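PDB 4V1T: LYND from Lyngbya aestuarii, which probably acts as a YcaO-type cyclodehydratase, using ATP and magnesium to turn residues of a precursor peptide into heterocycles. Local coordinates for residues 32-42 and 71-80; 94-102 and 262-273. All blocks are in the same frame, centred on the assembly; numbering follows the deposited sequence.

Interaction 1 (32-42 and 71-80)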
loop_
_atom_site.group_PDB
_atom_site.type_symbol
_atom_site.label_atom_id
_atom_site.label_comp_id
_atom_site.label_asym_id
_atom_site.label_seq_id
_atom_site.Cartn_x
_atom_site.Cartn_y
_atom_site.Cartn_z
ATOM N N HIS B 32 -19.532 -19.381 11.090
ATOM C CA HIS B 32 -19.826 -19.521 12.516
ATOM C C HIS B 32 -20.116 -20.967 12.898
ATOM O O HIS B 32 -20.601 -21.754 12.083
ATOM C CB HIS B 32 -21.027 -18.664 12.905
ATOM C CG HIS B 32 -20.778 -17.194 12.803
ATOM N ND1 HIS B 32 -20.948 -16.488 11.631
ATOM C CD2 HIS B 32 -20.383 -16.294 13.731
ATOM C CE1 HIS B 32 -20.660 -15.216 11.838
ATOM N NE2 HIS B 32 -20.318 -15.070 13.104
ATOM N N ALA B 33 -19.819 -21.302 14.148
ATOM C CA ALA B 33 -20.090 -22.631 14.678
ATOM C C ALA B 33 -20.887 -22.520 15.967
ATOM O O ALA B 33 -20.497 -21.799 16.884
ATOM C CB ALA B 33 -18.797 -23.387 14.918
ATOM N N LEU B 34 -22.020 -23.210 16.009
ATOM C CA LEU B 34 -22.790 -23.345 17.236
ATOM C C LEU B 34 -22.561 -24.728 17.840
ATOM O O LEU B 34 -22.533 -25.734 17.124
ATOM C CB LEU B 34 -24.275 -23.143 16.978
ATOM C CG LEU B 34 -24.688 -21.862 16.250
ATOM C CD1 LEU B 34 -26.084 -22.021 15.699
ATOM C CD2 LEU B 34 -24.630 -20.681 17.192
ATOM N N THR B 35 -22.399 -24.770 19.160
ATOM C CA THR B 35 -22.219 -26.031 19.863
ATOM C C THR B 35 -23.398 -26.270 20.799
ATOM O O THR B 35 -23.750 -25.407 21.598
ATOM C CB THR B 35 -20.911 -26.050 20.667
ATOM O OG1 THR B 35 -19.823 -25.709 19.803
ATOM C CG2 THR B 35 -20.667 -27.447 21.278
ATOM N N GLY B 36 -24.011 -27.442 20.682
ATOM C CA GLY B 36 -25.128 -27.797 21.544
ATOM C C GLY B 36 -26.052 -28.831 20.931
ATOM O O GLY B 36 -26.476 -28.690 19.777
ATOM N N GLN B 37 -26.339 -29.878 21.705
ATOM C CA GLN B 37 -27.389 -30.837 21.395
ATOM C C GLN B 37 -28.637 -30.146 20.881
ATOM O O GLN B 37 -29.166 -30.509 19.833
ATOM C CB GLN B 37 -27.771 -31.619 22.654
ATOM C CG GLN B 37 -27.144 -32.985 22.778
ATOM C CD GLN B 37 -27.500 -33.649 24.086
ATOM O OE1 GLN B 37 -26.735 -33.597 25.042
ATOM N NE2 GLN B 37 -28.672 -34.266 24.139
ATOM N N LEU B 38 -29.110 -29.164 21.647
ATOM C CA LEU B 38 -30.352 -28.450 21.325
ATOM C C LEU B 38 -30.271 -27.665 20.018
ATOM O O LEU B 38 -31.268 -27.518 19.317
ATOM C CB LEU B 38 -30.729 -27.503 22.460
ATOM C CG LEU B 38 -31.191 -28.206 23.736
ATOM C CD1 LEU B 38 -31.251 -27.218 24.888
ATOM C CD2 LEU B 38 -32.548 -28.875 23.526
ATOM N N TYR B 39 -29.091 -27.158 19.696
ATOM C CA TYR B 39 -28.920 -26.444 18.440
ATOM C C TYR B 39 -29.127 -27.398 17.269
ATOM O O TYR B 39 -29.882 -27.104 16.355
ATOM C CB TYR B 39 -27.544 -25.776 18.362
ATOM C CG TYR B 39 -27.413 -24.489 19.150
ATOM C CD1 TYR B 39 -28.443 -23.568 19.200
ATOM C CD2 TYR B 39 -26.247 -24.190 19.835
ATOM C CE1 TYR B 39 -28.322 -22.394 19.924
ATOM C CE2 TYR B 39 -26.113 -23.015 20.552
ATOM C CZ TYR B 39 -27.154 -22.124 20.593
ATOM O OH TYR B 39 -27.028 -20.957 21.312
ATOM N N CYS B 40 -28.464 -28.549 17.297
ATOM C CA CYS B 40 -28.635 -29.535 16.230
ATOM C C CYS B 40 -30.109 -29.874 16.067
ATOM O O CYS B 40 -30.607 -30.088 14.959
ATOM C CB CYS B 40 -27.850 -30.799 16.547
ATOM S SG CYS B 40 -26.090 -30.508 16.820
ATOM N N GLN B 41 -30.801 -29.906 17.196
ATOM C CA GLN B 41 -32.197 -30.297 17.242
ATOM C C GLN B 41 -33.145 -29.239 16.671
ATOM O O GLN B 41 -34.120 -29.562 15.985
ATOM C CB GLN B 41 -32.562 -30.593 18.693
ATOM C CG GLN B 41 -33.730 -31.517 18.870
ATOM C CD GLN B 41 -33.526 -32.465 20.032
ATOM O OE1 GLN B 41 -32.867 -32.130 21.021
ATOM N NE2 GLN B 41 -34.085 -33.661 19.915
ATOM N N ILE B 42 -32.845 -27.976 16.950
ATOM C CA ILE B 42 -33.761 -26.875 16.659
ATOM C C ILE B 42 -33.443 -26.158 15.348
ATOM O O ILE B 42 -34.338 -25.675 14.655
ATOM C CB ILE B 42 -33.755 -25.861 17.823
ATOM C CG1 ILE B 42 -34.305 -26.528 19.092
ATOM C CG2 ILE B 42 -34.586 -24.620 17.484
ATOM C CD1 ILE B 42 -34.004 -25.778 20.374
ATOM N N VAL B 71 -33.189 -21.071 24.022
ATOM C CA VAL B 71 -32.308 -21.234 22.868
ATOM C C VAL B 71 -32.449 -20.056 21.903
ATOM O O VAL B 71 -31.455 -19.506 21.435
ATOM C CB VAL B 71 -32.600 -22.556 22.123
ATOM C CG1 VAL B 71 -31.905 -22.597 20.768
ATOM C CG2 VAL B 71 -32.152 -23.739 22.959
ATOM N N LEU B 72 -33.686 -19.676 21.606
ATOM C CA LEU B 72 -33.938 -18.583 20.672
ATOM C C LEU B 72 -33.467 -17.252 21.234
ATOM O O LEU B 72 -32.989 -16.407 20.479
ATOM C CB LEU B 72 -35.421 -18.506 20.312
ATOM C CG LEU B 72 -36.008 -19.774 19.673
ATOM C CD1 LEU B 72 -37.471 -19.572 19.326
ATOM C CD2 LEU B 72 -35.219 -20.222 18.448
ATOM N N GLU B 73 -33.574 -17.069 22.549
ATOM C CA GLU B 73 -33.132 -15.820 23.150
ATOM C C GLU B 73 -31.665 -15.668 22.962
ATOM O O GLU B 73 -31.170 -14.602 22.684
ATOM C CB GLU B 73 -33.438 -15.755 24.638
ATOM C CG GLU B 73 -34.901 -15.965 24.949
ATOM C CD GLU B 73 -35.504 -14.921 25.868
ATOM O OE1 GLU B 73 -34.847 -13.893 26.125
ATOM O OE2 GLU B 73 -36.648 -15.130 26.330
ATOM N N ARG B 74 -30.963 -16.758 23.146
ATOM C CA ARG B 74 -29.539 -16.742 22.998
ATOM C C ARG B 74 -29.147 -16.423 21.568
ATOM O O ARG B 74 -28.260 -15.628 21.335
ATOM C CB ARG B 74 -28.969 -18.094 23.375
ATOM C CG ARG B 74 -27.954 -18.041 24.478
ATOM C CD ARG B 74 -27.434 -19.419 24.773
ATOM N NE ARG B 74 -26.004 -19.417 24.661
ATOM C CZ ARG B 74 -25.203 -18.943 25.585
ATOM N NH1 ARG B 74 -25.699 -18.436 26.689
ATOM N NH2 ARG B 74 -23.906 -18.977 25.399
ATOM N N LEU B 75 -29.807 -17.072 20.622
ATOM C CA LEU B 75 -29.514 -16.861 19.209
ATOM C C LEU B 75 -29.833 -15.433 18.824
ATOM O O LEU B 75 -29.089 -14.796 18.120
ATOM C CB LEU B 75 -30.302 -17.822 18.343
ATOM C CG LEU B 75 -29.862 -19.272 18.442
ATOM C CD1 LEU B 75 -30.862 -20.172 17.787
ATOM C CD2 LEU B 75 -28.503 -19.464 17.819
ATOM N N ALA B 76 -30.938 -14.938 19.336
ATOM C CA ALA B 76 -31.376 -13.579 19.058
ATOM C C ALA B 76 -30.366 -12.575 19.593
ATOM O O ALA B 76 -29.965 -11.661 18.889
ATOM C CB ALA B 76 -32.743 -13.335 19.669
ATOM N N GLU B 77 -29.944 -12.767 20.838
ATOM C CA GLU B 77 -29.043 -11.825 21.495
ATOM C C GLU B 77 -27.656 -11.806 20.864
ATOM O O GLU B 77 -26.974 -10.786 20.902
ATOM C CB GLU B 77 -28.923 -12.150 22.980
ATOM C CG GLU B 77 -30.162 -11.781 23.789
ATOM C CD GLU B 77 -30.075 -12.237 25.238
ATOM O OE1 GLU B 77 -29.089 -12.918 25.600
ATOM O OE2 GLU B 77 -30.996 -11.915 26.021
ATOM N N LYS B 78 -27.239 -12.931 20.293
ATOM C CA LYS B 78 -25.940 -13.013 19.614
ATOM C C LYS B 78 -26.058 -12.620 18.136
ATOM O O LYS B 78 -25.059 -12.548 17.421
ATOM C CB LYS B 78 -25.342 -14.420 19.749
ATOM C CG LYS B 78 -24.439 -14.609 20.971
ATOM C CD LYS B 78 -25.217 -14.559 22.283
ATOM C CE LYS B 78 -24.287 -14.484 23.490
ATOM N NZ LYS B 78 -25.028 -14.281 24.770
ATOM N N GLY B 79 -27.282 -12.377 17.680
ATOM C CA GLY B 79 -27.512 -11.830 16.350
ATOM C C GLY B 79 -27.636 -12.850 15.237
ATOM O O GLY B 79 -27.475 -12.510 14.080
ATOM N N TYR B 80 -27.919 -14.101 15.586
ATOM C CA TYR B 80 -28.058 -15.173 14.603
ATOM C C TYR B 80 -29.502 -15.346 14.163
ATOM O O TYR B 80 -29.765 -15.769 13.045
ATOM C CB TYR B 80 -27.556 -16.495 15.183
ATOM C CG TYR B 80 -26.078 -16.508 15.466
ATOM C CD1 TYR B 80 -25.156 -16.536 14.432
ATOM C CD2 TYR B 80 -25.596 -16.504 16.768
ATOM C CE1 TYR B 80 -23.802 -16.549 14.681
ATOM C CE2 TYR B 80 -24.234 -16.524 17.023
ATOM C CZ TYR B 80 -23.343 -16.554 15.969
ATOM O OH TYR B 80 -21.987 -16.573 16.203
#
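His-32, Leu-34 and Tyr-39 bring strand 32-35 and the short helix 37-42 against the C-terminal turns of helix 65-78. The axes of segments 37-42 and 71-78 cross nearly at right angles (-89°), 11.6 Å apart at closest. Gly-79 then leaves the helix in a Schellman motif, after which Tyr-80 N returns to Leu-75 O (2.9 Å) and the tyrosine ring reaches the strand. There its edge stands against the face of His-32, an edge-to-face pair with centroids 5.2 Å apart and planes at 81°. The fit is tight: Tyr-80 OH lies 3.0 Å from His-32 CD2. Leu-34 CD2 lies off-centre over one face of Tyr-80, and the carbonyl of Lys-78 lies over the other. With an alanine at His-32, a gap would probably open at the edge of Tyr-80, and Phe-13 would lose its ring partner too. On the helical side, Val-71 CG1, anti to the backbone N (chi1 168°), meets Tyr-39 CE1 at 3.7 Å and CG2 meets Leu-38 CB, while Ile-42 CD1 comes tip to tip against both methyls (3.8 Å). Leu-75 CD2 also presses on Tyr-39 CE1, at 3.6 Å. The three-stranded antiparallel sheet of the winged helix domain, with helix 37-42, is thereby packed on helix 65-78. No hydrogen bond spans the segments, so the grip is apolar and aromatic. Tyr-39 OH is instead hydrogen-bonded to, and Arg-74 NE salt-bridged with, acidic side chains of another protein, whose strand extends the sheet antiparallel to 32-35, consistent with leader-peptide recognition.

Interaction 2 (94-102 and 262-273)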
loop_
_atom_site.group_PDB
_atom_site.type_symbol
_atom_site.label_atom_id
_atom_site.label_comp_id
_atom_site.label_asym_id
_atom_site.label_seq_id
_atom_site.Cartn_x
_atom_site.Cartn_y
_atom_site.Cartn_z
ATOM N N ALA B 94 -31.121 -12.481 2.124
ATOM C CA ALA B 94 -29.755 -12.899 2.444
ATOM C C ALA B 94 -28.771 -11.752 2.239
ATOM O O ALA B 94 -27.834 -11.584 3.008
ATOM C CB ALA B 94 -29.359 -14.092 1.594
ATOM N N PHE B 95 -28.985 -10.960 1.200
ATOM C CA PHE B 95 -28.119 -9.827 0.932
ATOM C C PHE B 95 -28.138 -8.850 2.094
ATOM O O PHE B 95 -27.099 -8.355 2.527
ATOM C CB PHE B 95 -28.526 -9.126 -0.361
ATOM C CG PHE B 95 -27.555 -8.066 -0.795
ATOM C CD1 PHE B 95 -26.474 -8.383 -1.607
ATOM C CD2 PHE B 95 -27.705 -6.768 -0.369
ATOM C CE1 PHE B 95 -25.584 -7.411 -1.989
ATOM C CE2 PHE B 95 -26.798 -5.787 -0.749
ATOM C CZ PHE B 95 -25.744 -6.112 -1.562
ATOM N N TRP B 96 -29.331 -8.598 2.621
ATOM C CA TRP B 96 -29.505 -7.627 3.685
ATOM C C TRP B 96 -29.115 -8.170 5.047
ATOM O O TRP B 96 -28.575 -7.438 5.876
ATOM C CB TRP B 96 -30.945 -7.107 3.678
ATOM C CG TRP B 96 -31.245 -6.351 2.405
ATOM C CD1 TRP B 96 -32.185 -6.662 1.465
ATOM C CD2 TRP B 96 -30.559 -5.194 1.913
ATOM N NE1 TRP B 96 -32.134 -5.767 0.428
ATOM C CE2 TRP B 96 -31.142 -4.858 0.672
ATOM C CE3 TRP B 96 -29.509 -4.415 2.398
ATOM C CZ2 TRP B 96 -30.721 -3.764 -0.082
ATOM C CZ3 TRP B 96 -29.084 -3.333 1.649
ATOM C CH2 TRP B 96 -29.689 -3.016 0.419
ATOM N N SER B 97 -29.366 -9.452 5.283
ATOM C CA SER B 97 -28.992 -10.058 6.559
ATOM C C SER B 97 -27.480 -10.142 6.657
ATOM O O SER B 97 -26.929 -10.064 7.742
ATOM C CB SER B 97 -29.610 -11.452 6.740
ATOM O OG SER B 97 -29.283 -12.332 5.679
ATOM N N GLU B 98 -26.816 -10.292 5.515
ATOM C CA GLU B 98 -25.362 -10.357 5.482
ATOM C C GLU B 98 -24.746 -9.004 5.836
ATOM O O GLU B 98 -23.628 -8.931 6.341
ATOM C CB GLU B 98 -24.879 -10.810 4.109
ATOM C CG GLU B 98 -23.462 -11.345 4.119
ATOM C CD GLU B 98 -23.027 -11.813 2.757
ATOM O OE1 GLU B 98 -22.724 -10.941 1.924
ATOM O OE2 GLU B 98 -23.000 -13.037 2.516
ATOM N N LEU B 99 -25.486 -7.935 5.576
ATOM C CA LEU B 99 -25.063 -6.595 5.971
ATOM C C LEU B 99 -25.475 -6.282 7.408
ATOM O O LEU B 99 -25.278 -5.177 7.887
ATOM C CB LEU B 99 -25.652 -5.561 5.012
ATOM C CG LEU B 99 -25.009 -5.547 3.623
ATOM C CD1 LEU B 99 -25.848 -4.723 2.656
ATOM C CD2 LEU B 99 -23.590 -5.012 3.702
ATOM N N GLY B 100 -26.060 -7.267 8.079
ATOM C CA GLY B 100 -26.465 -7.125 9.467
ATOM C C GLY B 100 -27.820 -6.457 9.630
ATOM O O GLY B 100 -28.113 -5.929 10.691
ATOM N N ILE B 101 -28.640 -6.482 8.578
ATOM C CA ILE B 101 -29.961 -5.859 8.602
ATOM C C ILE B 101 -31.066 -6.908 8.649
ATOM O O ILE B 101 -31.071 -7.850 7.853
ATOM C CB ILE B 101 -30.197 -4.991 7.359
ATOM C CG1 ILE B 101 -29.060 -3.974 7.164
ATOM C CG2 ILE B 101 -31.539 -4.289 7.472
ATOM C CD1 ILE B 101 -28.903 -2.981 8.306
ATOM N N ALA B 102 -31.970 -6.787 9.620
ATOM C CA ALA B 102 -33.109 -7.704 9.717
ATOM C C ALA B 102 -33.967 -7.567 8.466
ATOM O O ALA B 102 -34.327 -6.455 8.092
ATOM C CB ALA B 102 -33.931 -7.409 10.961
ATOM N N THR B 262 -27.600 -0.774 -6.662
ATOM C CA THR B 262 -27.190 -1.459 -5.445
ATOM C C THR B 262 -26.795 -0.472 -4.350
ATOM O O THR B 262 -27.196 -0.614 -3.195
ATOM C CB THR B 262 -26.003 -2.400 -5.729
ATOM O OG1 THR B 262 -26.403 -3.381 -6.688
ATOM C CG2 THR B 262 -25.539 -3.100 -4.460
ATOM N N GLU B 263 -26.002 0.533 -4.714
ATOM C CA GLU B 263 -25.522 1.505 -3.735
ATOM C C GLU B 263 -26.641 2.446 -3.287
ATOM O O GLU B 263 -26.627 2.961 -2.159
ATOM C CB GLU B 263 -24.345 2.295 -4.297
ATOM C CG GLU B 263 -23.099 1.463 -4.532
ATOM C CD GLU B 263 -22.553 0.826 -3.263
ATOM O OE1 GLU B 263 -22.619 1.462 -2.190
ATOM O OE2 GLU B 263 -22.044 -0.310 -3.342
ATOM N N ILE B 264 -27.605 2.664 -4.166
ATOM C CA ILE B 264 -28.780 3.434 -3.813
ATOM C C ILE B 264 -29.572 2.670 -2.748
ATOM O O ILE B 264 -29.977 3.234 -1.747
ATOM C CB ILE B 264 -29.657 3.721 -5.043
ATOM C CG1 ILE B 264 -29.008 4.816 -5.894
ATOM C CG2 ILE B 264 -31.053 4.192 -4.620
ATOM C CD1 ILE B 264 -29.527 4.882 -7.323
ATOM N N ALA B 265 -29.777 1.380 -2.993
ATOM C CA ALA B 265 -30.489 0.513 -2.058
ATOM C C ALA B 265 -29.780 0.459 -0.713
ATOM O O ALA B 265 -30.408 0.571 0.332
ATOM C CB ALA B 265 -30.630 -0.883 -2.634
ATOM N N LYS B 266 -28.467 0.304 -0.748
ATOM C CA LYS B 266 -27.691 0.222 0.463
ATOM C C LYS B 266 -27.761 1.518 1.245
ATOM O O LYS B 266 -27.769 1.500 2.475
ATOM C CB LYS B 266 -26.235 -0.127 0.153
ATOM C CG LYS B 266 -26.009 -1.597 -0.170
ATOM C CD LYS B 266 -24.577 -2.018 0.086
ATOM C CE LYS B 266 -23.673 -1.614 -1.047
ATOM N NZ LYS B 266 -22.278 -1.403 -0.598
ATOM N N TRP B 267 -27.816 2.644 0.543
ATOM C CA TRP B 267 -27.943 3.929 1.224
ATOM C C TRP B 267 -29.292 4.100 1.919
ATOM O O TRP B 267 -29.348 4.501 3.082
ATOM C CB TRP B 267 -27.729 5.111 0.271
ATOM C CG TRP B 267 -28.049 6.383 0.954
ATOM C CD1 TRP B 267 -29.170 7.138 0.790
ATOM C CD2 TRP B 267 -27.279 7.023 1.973
ATOM N NE1 TRP B 267 -29.138 8.220 1.629
ATOM C CE2 TRP B 267 -27.984 8.177 2.363
ATOM C CE3 TRP B 267 -26.052 6.742 2.581
ATOM C CZ2 TRP B 267 -27.506 9.051 3.329
ATOM C CZ3 TRP B 267 -25.580 7.608 3.552
ATOM C CH2 TRP B 267 -26.308 8.747 3.919
ATOM N N ILE B 268 -30.375 3.812 1.205
ATOM C CA ILE B 268 -31.716 4.034 1.753
ATOM C C ILE B 268 -31.965 3.107 2.935
ATOM O O ILE B 268 -32.638 3.497 3.905
ATOM C CB ILE B 268 -32.839 3.853 0.698
ATOM C CG1 ILE B 268 -32.784 2.461 0.070
ATOM C CG2 ILE B 268 -32.721 4.926 -0.373
ATOM C CD1 ILE B 268 -33.936 2.150 -0.859
ATOM N N VAL B 269 -31.419 1.888 2.877
ATOM C CA VAL B 269 -31.592 0.936 3.979
ATOM C C VAL B 269 -30.841 1.441 5.198
ATOM O O VAL B 269 -31.379 1.500 6.314
ATOM C CB VAL B 269 -31.107 -0.466 3.595
ATOM C CG1 VAL B 269 -30.966 -1.367 4.825
ATOM C CG2 VAL B 269 -32.055 -1.082 2.589
ATOM N N LYS B 270 -29.590 1.817 4.973
ATOM C CA LYS B 270 -28.772 2.428 6.007
ATOM C C LYS B 270 -29.458 3.653 6.618
ATOM O O LYS B 270 -29.482 3.839 7.838
ATOM C CB LYS B 270 -27.411 2.801 5.423
ATOM C CG LYS B 270 -26.497 3.587 6.349
ATOM C CD LYS B 270 -25.047 3.216 6.093
ATOM C CE LYS B 270 -24.078 4.124 6.797
ATOM N NZ LYS B 270 -22.686 3.872 6.338
ATOM N N TYR B 271 -30.032 4.477 5.758
ATOM C CA TYR B 271 -30.676 5.707 6.193
ATOM C C TYR B 271 -31.905 5.412 7.046
ATOM O O TYR B 271 -32.155 6.096 8.032
ATOM C CB TYR B 271 -31.083 6.531 4.983
ATOM C CG TYR B 271 -31.993 7.687 5.312
ATOM C CD1 TYR B 271 -31.531 8.775 6.040
ATOM C CD2 TYR B 271 -33.315 7.689 4.899
ATOM C CE1 TYR B 271 -32.361 9.846 6.335
ATOM C CE2 TYR B 271 -34.147 8.754 5.186
ATOM C CZ TYR B 271 -33.662 9.830 5.900
ATOM O OH TYR B 271 -34.485 10.888 6.198
ATOM N N HIS B 272 -32.671 4.393 6.649
ATOM C CA HIS B 272 -33.864 4.004 7.369
ATOM C C HIS B 272 -33.517 3.560 8.790
ATOM O O HIS B 272 -34.176 3.957 9.734
ATOM C CB HIS B 272 -34.584 2.881 6.629
ATOM C CG HIS B 272 -35.782 2.352 7.348
ATOM N ND1 HIS B 272 -36.983 3.025 7.387
ATOM C CD2 HIS B 272 -35.970 1.210 8.051
ATOM C CE1 HIS B 272 -37.858 2.328 8.086
ATOM N NE2 HIS B 272 -37.269 1.221 8.501
ATOM N N VAL B 273 -32.464 2.760 8.931
ATOM C CA VAL B 273 -32.100 2.173 10.220
ATOM C C VAL B 273 -31.437 3.200 11.128
ATOM O O VAL B 273 -31.336 2.977 12.325
ATOM C CB VAL B 273 -31.172 0.946 10.027
ATOM C CG1 VAL B 273 -30.796 0.302 11.364
ATOM C CG2 VAL B 273 -31.856 -0.090 9.169
#
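Thr-262 makes the first touch, its CG2 4.2 Å from Phe-95 CZ, while its hydroxyl is paired with Ser-251 of the second subunit. One turn on, Ala-265 sets its CB against the edge of the Trp-96 indole, 3.8 Å from CH2. Lys-266 follows with its aliphatic chain: CG lies near the edge of the Phe-95 ring and 4.0 Å from Trp-96 CZ3, and CD passes Leu-99 CD1 at about a right angle (3.9 Å). The bend at chi3 (-80°) takes NZ of this buried lysine to a salt bridge with Glu-263, whose hydrogen bonds are weak in geometry, and to the carbonyl of Ser-296 of the second subunit. Helix 90-98 and the turn after it dock on the long helix 250-275, the axes of 94-98 and 262-273 approaching to 12.2 Å and crossing at -55°; Trp-267 touches Val-195 in the mixed sheet. Val-269 comes next and makes a CH-pi contact, its CG2 3.9 Å from the centroid of the six-membered ring of Trp-96. Phe-95 CD2 lies over the opposite face, so the indole is sandwiched. CG1 of Val-269 slides past Ile-101 CG2 at 4.0 Å. Gly-100 is the positive-phi residue of a Schellman motif whose Ile-101 N bonds back to Trp-96 O, turning Ile-101 toward helix 262-273. At Val-273, CG2 meets Ile-101 CD1 at 4.2 Å.

Interactions 1 and 2 follow each other along the chain, the first closing before the second opens. Their centres lie 24 Å apart and their nearest atoms about 7 Å apart, without touching. Residues 10-13 touch both contacts: Tyr-80 of interaction 1 has a backbone bond to Gln-10 and His-32 meets Phe-13, while Ser-97 of interaction 2 touches Pro-11 and His-12. Interaction 1 backs the sheet whose edge strand pairs with a strand of another protein, probably the leader peptide, and interaction 2 joins the following helix to helix 250-275; both touch the second subunit. Neither contributes to the zinc site or the ADP pocket. Their centres lie about 50 and 33 Å from the chain's centre, on the same side.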